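Local coordinates for protein type III secretion T3S chaperone (Chlamydia trachomatis, PDB 3K29) that probably serves type III secretion as a YscO-like coiled-coil chaperone and can bind to itself, at residues Gly152-Leu155 with His156-His159; Glu130-Met133 with Lys134-Lys138; Asp71-Leu74 with Lys75-Tyr79; Ile80-Val83 with Ala84-Ser88. All coordinates share one frame; numbering follows the deposited sequence. Where two conformers were deposited one is given.

Interaction 1. Residues Gly152-Leu155 with His156-His159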
ATOM      1  N   GLY A 152     -39.941  36.121 -29.892  1.00 17.19           N
ATOM      2  CA  GLY A 152     -39.789  36.742 -31.219  1.00 18.09           C
ATOM      3  C   GLY A 152     -41.117  36.777 -31.943  1.00 18.77           C
ATOM      4  O   GLY A 152     -41.514  37.805 -32.510  1.00 18.13           O
ATOM      5  N   GLN A 153     -41.833  35.661 -31.884  1.00 19.59           N
ATOM      6  CA  GLN A 153     -43.198  35.613 -32.417  1.00 20.12           C
ATOM      7  C   GLN A 153     -44.154  36.533 -31.686  1.00 19.37           C
ATOM      8  O   GLN A 153     -44.982  37.190 -32.331  1.00 18.63           O
ATOM      9  CB  GLN A 153     -43.784  34.194 -32.390  1.00 21.01           C
ATOM     10  CG  GLN A 153     -43.380  33.321 -33.563  1.00 24.68           C
ATOM     11  CD  GLN A 153     -43.359  34.062 -34.899  1.00 29.00           C
ATOM     12  OE1 GLN A 153     -44.399  34.459 -35.430  1.00 30.28           O
ATOM     13  NE2 GLN A 153     -42.158  34.249 -35.452  1.00 30.90           N
ATOM     14  N   LEU A 154     -44.099  36.556 -30.352  1.00 18.29           N
ATOM     15  CA  LEU A 154     -45.060  37.403 -29.633  1.00 17.92           C
ATOM     16  C   LEU A 154     -44.827  38.818 -30.091  1.00 16.78           C
ATOM     17  O   LEU A 154     -45.776  39.531 -30.387  1.00 14.58           O
ATOM     18  CB  LEU A 154     -44.882  37.342 -28.119  1.00 17.33           C
ATOM     19  CG  LEU A 154     -45.597  36.251 -27.310  1.00 19.16           C
ATOM     20  CD1 LEU A 154     -45.188  36.309 -25.856  1.00 15.36           C
ATOM     21  CD2 LEU A 154     -47.133  36.438 -27.431  1.00 18.23           C
ATOM     22  N   LEU A 155     -43.558  39.252 -30.113  1.00 17.23           N
ATOM     23  CA  LEU A 155     -43.270  40.622 -30.548  1.00 18.15           C
ATOM     24  C   LEU A 155     -43.817  40.928 -31.937  1.00 18.98           C
ATOM     25  O   LEU A 155     -44.388  42.012 -32.184  1.00 17.31           O
ATOM     26  CB  LEU A 155     -41.768  40.911 -30.535  1.00 18.84           C
ATOM     27  CG  LEU A 155     -41.251  41.262 -29.165  1.00 17.69           C
ATOM     28  CD1 LEU A 155     -39.731  41.303 -29.287  1.00 19.68           C
ATOM     29  CD2 LEU A 155     -41.824  42.574 -28.642  1.00 17.24           C
ATOM     30  N   HIS A 156     -43.632  39.979 -32.854  1.00 20.20           N
ATOM     31  CA  HIS A 156     -44.049  40.203 -34.235  1.00 21.77           C
ATOM     32  C   HIS A 156     -45.571  40.136 -34.391  1.00 22.76           C
ATOM     33  O   HIS A 156     -46.138  40.887 -35.176  1.00 23.53           O
ATOM     34  CB  HIS A 156     -43.352  39.239 -35.188  1.00 20.75           C
ATOM     35  CG  HIS A 156     -43.578  39.564 -36.633  1.00 22.08           C
ATOM     36  ND1 HIS A 156     -43.112  40.722 -37.216  1.00 20.03           N
ATOM     37  CD2 HIS A 156     -44.247  38.895 -37.607  1.00 21.00           C
ATOM     38  CE1 HIS A 156     -43.475  40.753 -38.487  1.00 21.84           C
ATOM     39  NE2 HIS A 156     -44.168  39.657 -38.746  1.00 24.36           N
ATOM     40  N   GLN A 157     -46.230  39.259 -33.642  1.00 23.68           N
ATOM     41  CA  GLN A 157     -47.696  39.246 -33.621  1.00 25.74           C
ATOM     42  C   GLN A 157     -48.272  40.553 -33.035  1.00 26.58           C
ATOM     43  O   GLN A 157     -49.377  40.959 -33.401  1.00 25.86           O
ATOM     44  CB  GLN A 157     -48.226  38.029 -32.871  1.00 25.83           C
ATOM     45  CG  GLN A 157     -47.929  36.715 -33.602  1.00 29.46           C
ATOM     46  CD  GLN A 157     -47.579  35.537 -32.665  1.00 34.36           C
ATOM     47  OE1 GLN A 157     -47.665  35.651 -31.421  1.00 36.70           O
ATOM     48  NE2 GLN A 157     -47.187  34.384 -33.274  1.00 33.22           N
ATOM     49  N   LEU A 158     -47.511  41.212 -32.160  1.00 27.71           N
ATOM     50  CA  LEU A 158     -47.905  42.531 -31.622  1.00 30.47           C
ATOM     51  C   LEU A 158     -47.831  43.652 -32.641  1.00 32.26           C
ATOM     52  O   LEU A 158     -48.662  44.575 -32.619  1.00 33.01           O
ATOM     53  CB  LEU A 158     -47.075  42.908 -30.397  1.00 29.95           C
ATOM     54  CG  LEU A 158     -47.531  42.189 -29.134  1.00 29.92           C
ATOM     55  CD1 LEU A 158     -46.390  42.130 -28.156  1.00 31.28           C
ATOM     56  CD2 LEU A 158     -48.722  42.882 -28.533  1.00 30.19           C
ATOM     57  N   HIS A 159     -46.833  43.566 -33.520  1.00 34.16           N
ATOM     58  CA  HIS A 159     -46.626  44.537 -34.603  1.00 36.55           C
ATOM     59  C   HIS A 159     -47.597  44.317 -35.785  1.00 37.70           C
ATOM     60  O   HIS A 159     -47.877  45.245 -36.541  1.00 38.30           O
ATOM     61  CB  HIS A 159     -45.169  44.495 -35.101  1.00 36.29           C
ATOM     62  CG  HIS A 159     -44.198  45.245 -34.236  1.00 37.77           C
ATOM     63  ND1 HIS A 159     -43.341  44.615 -33.355  1.00 38.28           N
ATOM     64  CD2 HIS A 159     -43.929  46.573 -34.138  1.00 38.43           C
ATOM     65  CE1 HIS A 159     -42.595  45.523 -32.743  1.00 38.31           C
ATOM     66  NE2 HIS A 159     -42.939  46.719 -33.195  1.00 37.96           N
TER
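Leu155 and His159 meet on one continuous helix, where the main chain of Gly152-His159 keeps the usual i to i+4 bonding: His156, Gln157, Leu158 and His159 give their N-H groups to the carbonyls of Gly152, Gln153, Leu154 and Leu155. The carbonyl of Leu155 carries an extra load. Besides the bond from His159 N at 3.2 Å and a weak one from Leu158 N, it takes another from the imidazole, with ND1 of His159 3.0 Å from Leu155 O. The two histidine donors come in from opposite faces of the carbonyl plane, ND1 standing 48° out of it. The ring gets there because CG of His159 lies anti to its own carbonyl carbon (chi1 -80°), which swings the imidazole back over the preceding turn. This bond uses ND1 as donor and ties the rotation of the ring to the backbone.

Gln157 also turns back along the helix. Its CD sits just 3.1 Å from Gln153 O, while NE2 comes up beside CB of Gln153 at 3.5 Å. The two side chains cross at about a right angle, and OE1 of Gln157, 3.2 Å from Gln153 O, faces another acceptor without a bond. Leu158 repeats the backward lean in apolar form, with CG 3.4 Å from Leu154 O.

All of this lies on the last turns of helix 70-160, an exposed surface whose residues touch a crystal neighbour. The fold is two long helices without strands, and this end of helix 70-160 projects past the part paired with helix 8-66.

Interaction 2. Residues Glu130-Met133 with Lys134-Lys138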
ATOM      1  N   GLU A 130     -19.003  15.346 -15.691  1.00 26.33           N
ATOM      2  CA  GLU A 130     -18.618  16.041 -16.877  1.00 27.03           C
ATOM      3  C   GLU A 130     -19.692  15.897 -17.951  1.00 26.89           C
ATOM      4  O   GLU A 130     -20.087  16.883 -18.572  1.00 25.58           O
ATOM      5  CB  GLU A 130     -17.299  15.486 -17.385  1.00 26.94           C
ATOM      6  CG  GLU A 130     -16.568  16.424 -18.263  1.00 29.83           C
ATOM      7  CD  GLU A 130     -15.178  15.908 -18.559  1.00 34.98           C
ATOM      8  OE1 GLU A 130     -14.211  16.533 -18.062  1.00 37.23           O
ATOM      9  OE2 GLU A 130     -15.059  14.867 -19.259  1.00 34.81           O
ATOM     10  N   GLU A 131     -20.171  14.673 -18.156  1.00 27.19           N
ATOM     11  CA  GLU A 131     -21.164  14.424 -19.203  1.00 27.82           C
ATOM     12  C   GLU A 131     -22.552  14.943 -18.832  1.00 27.71           C
ATOM     13  O   GLU A 131     -23.297  15.345 -19.715  1.00 28.45           O
ATOM     14  CB  GLU A 131     -21.229  12.952 -19.579  1.00 28.09           C
ATOM     15  CG  GLU A 131     -19.941  12.438 -20.167  1.00 29.52           C
ATOM     16  CD  GLU A 131     -19.881  10.941 -20.162  1.00 34.16           C
ATOM     17  OE1 GLU A 131     -20.687  10.330 -19.417  1.00 35.27           O
ATOM     18  OE2 GLU A 131     -19.028  10.374 -20.898  1.00 35.59           O
ATOM     19  N   TRP A 132     -22.891  14.944 -17.542  1.00 27.56           N
ATOM     20  CA  TRP A 132     -24.145  15.570 -17.086  1.00 26.82           C
ATOM     21  C   TRP A 132     -24.098  17.074 -17.371  1.00 26.59           C
ATOM     22  O   TRP A 132     -25.032  17.638 -17.929  1.00 26.26           O
ATOM     23  CB  TRP A 132     -24.387  15.342 -15.594  1.00 26.80           C
ATOM     24  CG  TRP A 132     -25.425  16.298 -15.045  1.00 26.79           C
ATOM     25  CD1 TRP A 132     -26.782  16.111 -15.016  1.00 24.58           C
ATOM     26  CD2 TRP A 132     -25.181  17.609 -14.486  1.00 26.20           C
ATOM     27  NE1 TRP A 132     -27.395  17.220 -14.492  1.00 25.17           N
ATOM     28  CE2 TRP A 132     -26.443  18.155 -14.155  1.00 27.32           C
ATOM     29  CE3 TRP A 132     -24.012  18.371 -14.239  1.00 27.60           C
ATOM     30  CZ2 TRP A 132     -26.582  19.424 -13.561  1.00 28.26           C
ATOM     31  CZ3 TRP A 132     -24.135  19.654 -13.678  1.00 28.34           C
ATOM     32  CH2 TRP A 132     -25.422  20.158 -13.326  1.00 30.07           C
HETATM   33  N   MSE A 133     -22.984  17.696 -16.995  1.00 26.06           N
HETATM   34  CA  MSE A 133     -22.815  19.138 -17.088  1.00 26.46           C
HETATM   35  C   MSE A 133     -22.853  19.612 -18.554  1.00 25.38           C
HETATM   36  O   MSE A 133     -23.453  20.639 -18.852  1.00 24.41           O
HETATM   37  CB  MSE A 133     -21.543  19.524 -16.328  1.00 26.96           C
HETATM   38  CG  MSE A 133     -20.987  20.902 -16.524  1.00 32.28           C
HETATM   39 SE   MSE A 133     -19.161  20.904 -15.781  0.60 47.35          SE
HETATM   40  CE  MSE A 133     -18.123  20.049 -17.259  1.00 41.47           C
ATOM     41  N   LYS A 134     -22.261  18.833 -19.460  1.00 24.33           N
ATOM     42  CA  LYS A 134     -22.371  19.083 -20.903  1.00 24.51           C
ATOM     43  C   LYS A 134     -23.831  19.067 -21.383  1.00 24.28           C
ATOM     44  O   LYS A 134     -24.263  19.981 -22.098  1.00 23.56           O
ATOM     45  CB  LYS A 134     -21.553  18.049 -21.683  1.00 24.53           C
ATOM     46  CG  LYS A 134     -21.476  18.198 -23.219  1.00 24.81           C
ATOM     47  CD  LYS A 134     -20.504  17.124 -23.766  1.00 27.16           C
ATOM     48  CE  LYS A 134     -20.273  17.215 -25.274  1.00 28.28           C
ATOM     49  NZ  LYS A 134     -19.470  16.044 -25.782  1.00 28.44           N
ATOM     50  N   GLU A 135     -24.563  18.017 -21.002  1.00 24.30           N
ATOM     51  CA  GLU A 135     -25.993  17.898 -21.289  1.00 24.71           C
ATOM     52  C   GLU A 135     -26.802  19.010 -20.633  1.00 24.90           C
ATOM     53  O   GLU A 135     -27.744  19.523 -21.241  1.00 25.46           O
ATOM     54  CB  GLU A 135     -26.563  16.538 -20.860  1.00 24.50           C
ATOM     55  CG  GLU A 135     -27.124  15.681 -21.986  1.00 26.24           C
ATOM     56  CD  GLU A 135     -27.793  16.504 -23.085  1.00 28.85           C
ATOM     57  OE1 GLU A 135     -27.060  17.047 -23.931  1.00 32.51           O
ATOM     58  OE2 GLU A 135     -29.043  16.629 -23.106  1.00 28.00           O
ATOM     59  N   ALA A 136     -26.448  19.388 -19.404  1.00 24.71           N
ATOM     60  CA  ALA A 136     -27.180  20.487 -18.724  1.00 24.34           C
ATOM     61  C   ALA A 136     -27.056  21.748 -19.554  1.00 24.28           C
ATOM     62  O   ALA A 136     -28.051  22.414 -19.888  1.00 23.17           O
ATOM     63  CB  ALA A 136     -26.656  20.705 -17.322  1.00 23.83           C
ATOM     64  N   LEU A 137     -25.822  22.035 -19.943  1.00 24.41           N
ATOM     65  CA  LEU A 137     -25.515  23.193 -20.759  1.00 25.44           C
ATOM     66  C   LEU A 137     -26.274  23.191 -22.108  1.00 25.14           C
ATOM     67  O   LEU A 137     -26.858  24.209 -22.488  1.00 25.50           O
ATOM     68  CB  LEU A 137     -23.987  23.326 -20.943  1.00 25.45           C
ATOM     69  CG  LEU A 137     -23.197  24.036 -19.816  1.00 26.72           C
ATOM     70  CD1 LEU A 137     -23.323  25.574 -19.925  1.00 25.52           C
ATOM     71  CD2 LEU A 137     -23.553  23.548 -18.365  1.00 26.40           C
ATOM     72  N   LYS A 138     -26.291  22.058 -22.808  1.00 24.40           N
ATOM     73  CA  LYS A 138     -27.048  21.934 -24.063  1.00 24.10           C
ATOM     74  C   LYS A 138     -28.560  22.091 -23.892  1.00 24.10           C
ATOM     75  O   LYS A 138     -29.222  22.706 -24.721  1.00 24.58           O
ATOM     76  CB  LYS A 138     -26.734  20.611 -24.745  1.00 23.59           C
ATOM     77  CG  LYS A 138     -25.373  20.613 -25.411  1.00 24.38           C
ATOM     78  CD  LYS A 138     -24.989  19.252 -25.983  1.00 23.67           C
ATOM     79  CE  LYS A 138     -25.723  18.973 -27.291  1.00 23.78           C
ATOM     80  NZ  LYS A 138     -24.969  17.969 -28.117  1.00 25.26           N
TER
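The indole of Trp132 has the methyl of Ala136 over one face: CB stands 4.1 Å from the centroid of the six-membered ring, only 16° off its normal, a clear CH-pi contact. CB is nearest CZ2, toward the rim of the indole. This i to i+4 pair sits on the second arm of an antiparallel helical hairpin, where the segment ahead of helix 8-66 lies against it. Tyr5 meets the indole with the planes about 55° apart, and Val3 and Pro6 touch it too. CG of Trp132 is anti to the backbone N (chi1 163°), which carries the ring forward along the helix to Ala136. The same two residues share a short backbone bond, Ala136 N to Trp132 O at 2.7 Å.

Two of the acids pair with arginines on other turns of the helix: Glu130 OE1 forms a salt bridge with Arg126, and Glu135 OE2 one with Arg142. These bridges stay within helix 70-160.

Round the helix, the side chains of the selenomethionine Met133 and of Leu137 lie alongside each other and point the same way, with CG of Met133 4.1 Å from CD2 of Leu137.

Interaction 3. Residues Asp71-Leu74 with Lys75-Tyr79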
ATOM      1  N   ASP A  71      41.023 -35.507  24.985  1.00 16.97           N
ATOM      2  CA  ASP A  71      40.137 -34.801  25.970  1.00 16.95           C
ATOM      3  C   ASP A  71      39.787 -33.364  25.594  1.00 16.52           C
ATOM      4  O   ASP A  71      38.645 -32.933  25.719  1.00 14.28           O
ATOM      5  CB  ASP A  71      40.756 -34.808  27.356  1.00 17.18           C
ATOM      6  CG  ASP A  71      40.683 -36.158  27.993  1.00 20.78           C
ATOM      7  OD1 ASP A  71      39.897 -36.991  27.498  1.00 24.72           O
ATOM      8  OD2 ASP A  71      41.426 -36.412  28.963  1.00 28.61           O
ATOM      9  N   ALA A  72      40.787 -32.606  25.129  1.00 15.71           N
ATOM     10  CA  ALA A  72      40.547 -31.194  24.778  1.00 15.71           C
ATOM     11  C   ALA A  72      39.660 -31.127  23.544  1.00 14.14           C
ATOM     12  O   ALA A  72      38.839 -30.219  23.409  1.00 14.54           O
ATOM     13  CB  ALA A  72      41.917 -30.468  24.517  1.00 17.01           C
ATOM     14  N   ILE A  73      39.821 -32.074  22.622  1.00 13.48           N
ATOM     15  CA  ILE A  73      38.936 -32.123  21.449  1.00 13.71           C
ATOM     16  C   ILE A  73      37.471 -32.377  21.933  1.00 14.55           C
ATOM     17  O   ILE A  73      36.513 -31.656  21.538  1.00 14.78           O
ATOM     18  CB  ILE A  73      39.353 -33.198  20.396  1.00 13.38           C
ATOM     19  CG1 ILE A  73      40.688 -32.848  19.677  1.00 15.19           C
ATOM     20  CG2 ILE A  73      38.283 -33.346  19.300  1.00 16.50           C
ATOM     21  CD1 ILE A  73      41.356 -34.089  18.973  1.00 16.10           C
ATOM     22  N   LEU A  74      37.310 -33.366  22.810  1.00 14.85           N
ATOM     23  CA  LEU A  74      35.955 -33.700  23.273  1.00 15.77           C
ATOM     24  C   LEU A  74      35.296 -32.508  23.965  1.00 15.64           C
ATOM     25  O   LEU A  74      34.136 -32.134  23.707  1.00 14.81           O
ATOM     26  CB  LEU A  74      36.031 -34.906  24.177  1.00 17.31           C
ATOM     27  CG  LEU A  74      35.584 -36.198  23.491  1.00 20.55           C
ATOM     28  CD1 LEU A  74      36.590 -37.312  23.819  1.00 24.19           C
ATOM     29  CD2 LEU A  74      34.155 -36.562  23.960  1.00 25.74           C
ATOM     30  N   LYS A  75      36.049 -31.847  24.813  1.00 18.45           N
ATOM     31  CA  LYS A  75      35.483 -30.664  25.474  1.00 18.35           C
ATOM     32  C   LYS A  75      35.091 -29.490  24.531  1.00 17.54           C
ATOM     33  O   LYS A  75      34.045 -28.846  24.683  1.00 19.10           O
ATOM     34  CB  LYS A  75      36.455 -30.155  26.502  1.00 18.40           C
ATOM     35  CG  LYS A  75      35.827 -29.019  27.337  1.00 18.91           C
ATOM     36  CD  LYS A  75      36.885 -28.385  28.280  1.00 24.70           C
ATOM     37  CE  LYS A  75      36.234 -27.546  29.388  1.00 20.26           C
ATOM     38  NZ  LYS A  75      37.318 -27.215  30.349  1.00 22.92           N
HETATM   39  N   MSE A  76      35.942 -29.172  23.574  1.00 16.83           N
HETATM   40  CA  MSE A  76      35.628 -28.097  22.613  0.60 15.46           C
HETATM   41  C   MSE A  76      34.444 -28.479  21.763  1.00 14.36           C
HETATM   42  O   MSE A  76      33.593 -27.646  21.500  1.00 12.40           O
HETATM   43  CB  MSE A  76      36.828 -27.818  21.681  0.60 15.49           C
HETATM   44  CG  MSE A  76      38.059 -27.334  22.415  0.60 18.05           C
HETATM   45 SE   MSE A  76      37.788 -25.668  23.363  0.36 26.81          SE
HETATM   46  CE  MSE A  76      37.072 -26.304  25.100  0.60 14.21           C
ATOM     47  N   LYS A  77      34.399 -29.748  21.322  1.00 13.98           N
ATOM     48  CA  LYS A  77      33.278 -30.227  20.499  1.00 16.39           C
ATOM     49  C   LYS A  77      31.970 -30.183  21.272  1.00 17.60           C
ATOM     50  O   LYS A  77      30.872 -29.899  20.705  1.00 15.04           O
ATOM     51  CB  LYS A  77      33.492 -31.675  20.018  1.00 16.55           C
ATOM     52  CG  LYS A  77      34.523 -31.756  18.882  1.00 20.63           C
ATOM     53  CD  LYS A  77      34.842 -33.195  18.546  1.00 27.44           C
ATOM     54  CE  LYS A  77      33.673 -33.907  17.846  1.00 29.99           C
ATOM     55  NZ  LYS A  77      33.188 -33.147  16.672  1.00 28.63           N
ATOM     56  N   ALA A  78      32.074 -30.412  22.573  1.00 17.13           N
ATOM     57  CA  ALA A  78      30.788 -30.442  23.390  1.00 18.70           C
ATOM     58  C   ALA A  78      30.153 -29.048  23.416  1.00 19.62           C
ATOM     59  O   ALA A  78      28.955 -28.874  23.205  1.00 19.72           O
ATOM     60  CB  ALA A  78      31.093 -30.906  24.836  1.00 17.60           C
ATOM     61  N   TYR A  79      30.989 -28.046  23.634  1.00 20.21           N
ATOM     62  CA  TYR A  79      30.598 -26.632  23.598  0.50 20.43           C
ATOM     63  C   TYR A  79      30.086 -26.232  22.190  1.00 20.39           C
ATOM     64  O   TYR A  79      29.097 -25.516  22.066  1.00 20.81           O
ATOM     65  CB  TYR A  79      31.782 -25.729  23.997  0.50 20.60           C
ATOM     66  CG  TYR A  79      32.174 -25.694  25.477  0.50 21.87           C
ATOM     67  CD1 TYR A  79      31.278 -25.315  26.447  0.50 22.12           C
ATOM     68  CD2 TYR A  79      33.487 -25.948  25.876  0.50 26.52           C
ATOM     69  CE1 TYR A  79      31.631 -25.274  27.792  0.50 22.56           C
ATOM     70  CE2 TYR A  79      33.857 -25.886  27.211  0.50 25.58           C
ATOM     71  CZ  TYR A  79      32.919 -25.555  28.156  0.50 26.45           C
ATOM     72  OH  TYR A  79      33.283 -25.494  29.480  0.50 30.16           O
TER
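Asp71 starts the contact through its main chain, its O receiving Lys75 N at 3.0 Å in a nearly straight bond. This is close to the beginning of helix 70-160, just after the turn that joins it to helix 8-66. Ala72 comes next and works in two directions: its O accepts from Met76 N, and its own N is hydrogen-bonded to Thr69 OG1 in the connection before the helix.

Ile73 carries the side-chain part of the contact. Its O takes the N-H of Lys77 at 2.9 Å, and its CG2 methyl packs against the aliphatic stem of the same lysine, 3.5 Å from CD of Lys77. The two side chains lie alongside each other and point the same way. Lys77 stays extended as far as CD, beside Ile73; bends at chi3 (71°) and chi4 then take CE and NZ away from it.

Leu74 closes the walk with its O accepting from Ala78 N at 2.9 Å, a more bent bond, and with CB of Ala78 3.5 Å from the same oxygen.

Leu60 of helix 8-66 touches both Met76 and Lys77, and Leu64 touches Ile73. The lysine thus lends its methylenes to an apolar seam between the two arms, and the contact between the side chains of Ile73 and Lys77 is van der Waals in kind, with no polar bond joining them.

Interaction 4. Residues Ile80-Val83 with Ala84-Ser88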
ATOM      1  N   ILE A  80      30.804 -26.662  21.138  1.00 18.39           N
ATOM      2  CA  ILE A  80      30.372 -26.373  19.762  1.00 18.36           C
ATOM      3  C   ILE A  80      28.949 -26.889  19.491  1.00 18.63           C
ATOM      4  O   ILE A  80      28.117 -26.170  18.931  1.00 17.86           O
ATOM      5  CB  ILE A  80      31.366 -26.870  18.702  1.00 18.65           C
ATOM      6  CG1 ILE A  80      32.610 -25.969  18.745  1.00 16.86           C
ATOM      7  CG2 ILE A  80      30.706 -26.948  17.327  1.00 18.46           C
ATOM      8  CD1 ILE A  80      33.883 -26.618  18.114  1.00 20.42           C
ATOM      9  N   LYS A  81      28.654 -28.105  19.949  1.00 18.50           N
ATOM     10  CA  LYS A  81      27.280 -28.631  19.800  1.00 18.34           C
ATOM     11  C   LYS A  81      26.247 -27.775  20.440  1.00 16.64           C
ATOM     12  O   LYS A  81      25.163 -27.611  19.870  1.00 18.02           O
ATOM     13  CB  LYS A  81      27.167 -30.122  20.179  1.00 18.93           C
ATOM     14  CG  LYS A  81      27.749 -30.929  18.976  1.00 27.26           C
ATOM     15  CD  LYS A  81      28.165 -32.344  19.297  1.00 31.43           C
ATOM     16  CE  LYS A  81      29.016 -32.917  18.159  1.00 33.93           C
ATOM     17  NZ  LYS A  81      29.715 -34.116  18.631  1.00 34.39           N
ATOM     18  N   VAL A  82      26.549 -27.226  21.621  1.00 16.81           N
ATOM     19  CA  VAL A  82      25.636 -26.327  22.331  1.00 16.09           C
ATOM     20  C   VAL A  82      25.343 -25.086  21.504  1.00 16.11           C
ATOM     21  O   VAL A  82      24.189 -24.702  21.334  1.00 14.89           O
ATOM     22  CB  VAL A  82      26.183 -25.934  23.747  1.00 16.91           C
ATOM     23  CG1 VAL A  82      25.410 -24.814  24.395  1.00 14.57           C
ATOM     24  CG2 VAL A  82      26.177 -27.165  24.681  1.00 16.36           C
ATOM     25  N   VAL A  83      26.399 -24.501  20.936  1.00 15.85           N
ATOM     26  CA  VAL A  83      26.247 -23.274  20.160  1.00 16.25           C
ATOM     27  C   VAL A  83      25.465 -23.551  18.881  1.00 15.61           C
ATOM     28  O   VAL A  83      24.697 -22.710  18.447  1.00 18.54           O
ATOM     29  CB  VAL A  83      27.641 -22.611  19.854  1.00 15.57           C
ATOM     30  CG1 VAL A  83      27.439 -21.282  19.154  1.00 17.98           C
ATOM     31  CG2 VAL A  83      28.346 -22.353  21.155  1.00 17.87           C
ATOM     32  N   ALA A  84      25.706 -24.698  18.252  1.00 16.72           N
ATOM     33  CA  ALA A  84      25.010 -25.091  17.038  1.00 15.65           C
ATOM     34  C   ALA A  84      23.481 -25.080  17.216  1.00 16.63           C
ATOM     35  O   ALA A  84      22.739 -24.657  16.331  1.00 14.44           O
ATOM     36  CB  ALA A  84      25.457 -26.416  16.623  1.00 16.12           C
ATOM     37  N   ILE A  85      23.007 -25.539  18.371  1.00 16.60           N
ATOM     38  CA  ILE A  85      21.571 -25.542  18.682  1.00 16.44           C
ATOM     39  C   ILE A  85      21.120 -24.099  18.941  1.00 16.43           C
ATOM     40  O   ILE A  85      20.064 -23.714  18.507  1.00 16.66           O
ATOM     41  CB  ILE A  85      21.275 -26.465  19.914  1.00 15.20           C
ATOM     42  CG1 ILE A  85      21.593 -27.921  19.576  1.00 19.24           C
ATOM     43  CG2 ILE A  85      19.777 -26.343  20.434  1.00 15.48           C
ATOM     44  CD1 ILE A  85      21.640 -28.835  20.821  1.00 21.55           C
ATOM     45  N   GLN A  86      21.912 -23.290  19.627  1.00 16.38           N
ATOM     46  CA  GLN A  86      21.509 -21.902  19.766  1.00 18.31           C
ATOM     47  C   GLN A  86      21.338 -21.269  18.394  1.00 17.75           C
ATOM     48  O   GLN A  86      20.409 -20.457  18.191  1.00 17.05           O
ATOM     49  CB  GLN A  86      22.518 -21.058  20.521  1.00 17.79           C
ATOM     50  CG  GLN A  86      22.911 -21.560  21.878  1.00 25.90           C
ATOM     51  CD  GLN A  86      24.042 -20.708  22.475  1.00 33.64           C
ATOM     52  OE1 GLN A  86      23.982 -19.465  22.411  1.00 39.25           O
ATOM     53  NE2 GLN A  86      25.066 -21.353  23.031  1.00 29.73           N
ATOM     54  N   LEU A  87      22.273 -21.568  17.476  1.00 17.60           N
ATOM     55  CA  LEU A  87      22.186 -21.030  16.125  1.00 17.19           C
ATOM     56  C   LEU A  87      20.886 -21.479  15.406  1.00 19.12           C
ATOM     57  O   LEU A  87      20.196 -20.623  14.835  1.00 20.43           O
ATOM     58  CB  LEU A  87      23.438 -21.386  15.281  1.00 17.11           C
ATOM     59  CG  LEU A  87      23.413 -20.888  13.835  1.00 14.35           C
ATOM     60  CD1 LEU A  87      23.192 -19.263  13.859  1.00 14.73           C
ATOM     61  CD2 LEU A  87      24.740 -21.275  13.116  1.00 15.08           C
ATOM     62  N   SER A  88      20.558 -22.782  15.394  1.00 18.56           N
ATOM     63  CA  SER A  88      19.289 -23.223  14.780  1.00 20.09           C
ATOM     64  C   SER A  88      18.103 -22.508  15.423  1.00 19.87           C
ATOM     65  O   SER A  88      17.138 -22.210  14.737  1.00 19.21           O
ATOM     66  CB  SER A  88      19.083 -24.748  14.836  1.00 21.52           C
ATOM     67  OG  SER A  88      19.155 -25.196  16.185  1.00 25.42           O
TER
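Gln86 reaches back over Val82 and Val83, one turn behind it on the returning helix of the two-helix hairpin. Starting at the root, CB of Gln86 rests 3.4 Å from Val83 O. The next atom, CG, shifts to the neighbouring carbonyl and lies 3.4 Å from Val82 O. With CG anti to the carbonyl carbon of Gln86 (chi1 -55°) and chi2 extended, the chain then runs straight back along the helix. CD passes by CA of Val83, and at the tip NE2 comes to rest against both valines, 3.7 Å from CG1 of Val82 and from CA of Val83, and 3.9 Å from CG2 of Val83. What the amide nitrogen meets here is carbon: the side chains cross at a slant, and the valine branches border the amide group without bonding to it.

The backbone beneath is regular helix. Gln86 N bonds to Val82 O in the carbonyl plane, and Ile85 N is shared between weak bonds to Lys81 O and Val82 O. Ala84 N and Leu87 N make firm bonds to Ile80 O and Val83 O.

The valines differ in their surroundings. Val83 is buried and, like Ala84 and Ile80, touches Tyr53 of helix 8-66; Ile80 also meets Lys56. Val82 is exposed, so the glutamine spans the border between the interface of the arms and the outer surface.

Two residues beyond Gln86, the hydroxyl of Ser88 turns back on its own helix, with OG donating to Ile85 O at 2.9 Å.

From the N terminus the chain runs up helix 8-66, turns, and enters helix 70-160, on which all four contacts lie. Interaction 3 comes first, by the turn, and interaction 4 adjoins it directly, their centres 14 Å apart; both face helix 8-66. Interaction 2 follows far along the same helix, its centre about 75 Å from that of interaction 4, where it meets the N-terminal residues that precede helix 8-66. Interaction 1 comes last, the centres of interactions 1 and 2 lying about 32 Å apart. None closes a long loop, and none nests with or crosses another: they stand in series, 3 and 4 on one side of the chain's centre, 2 and 1 on the other.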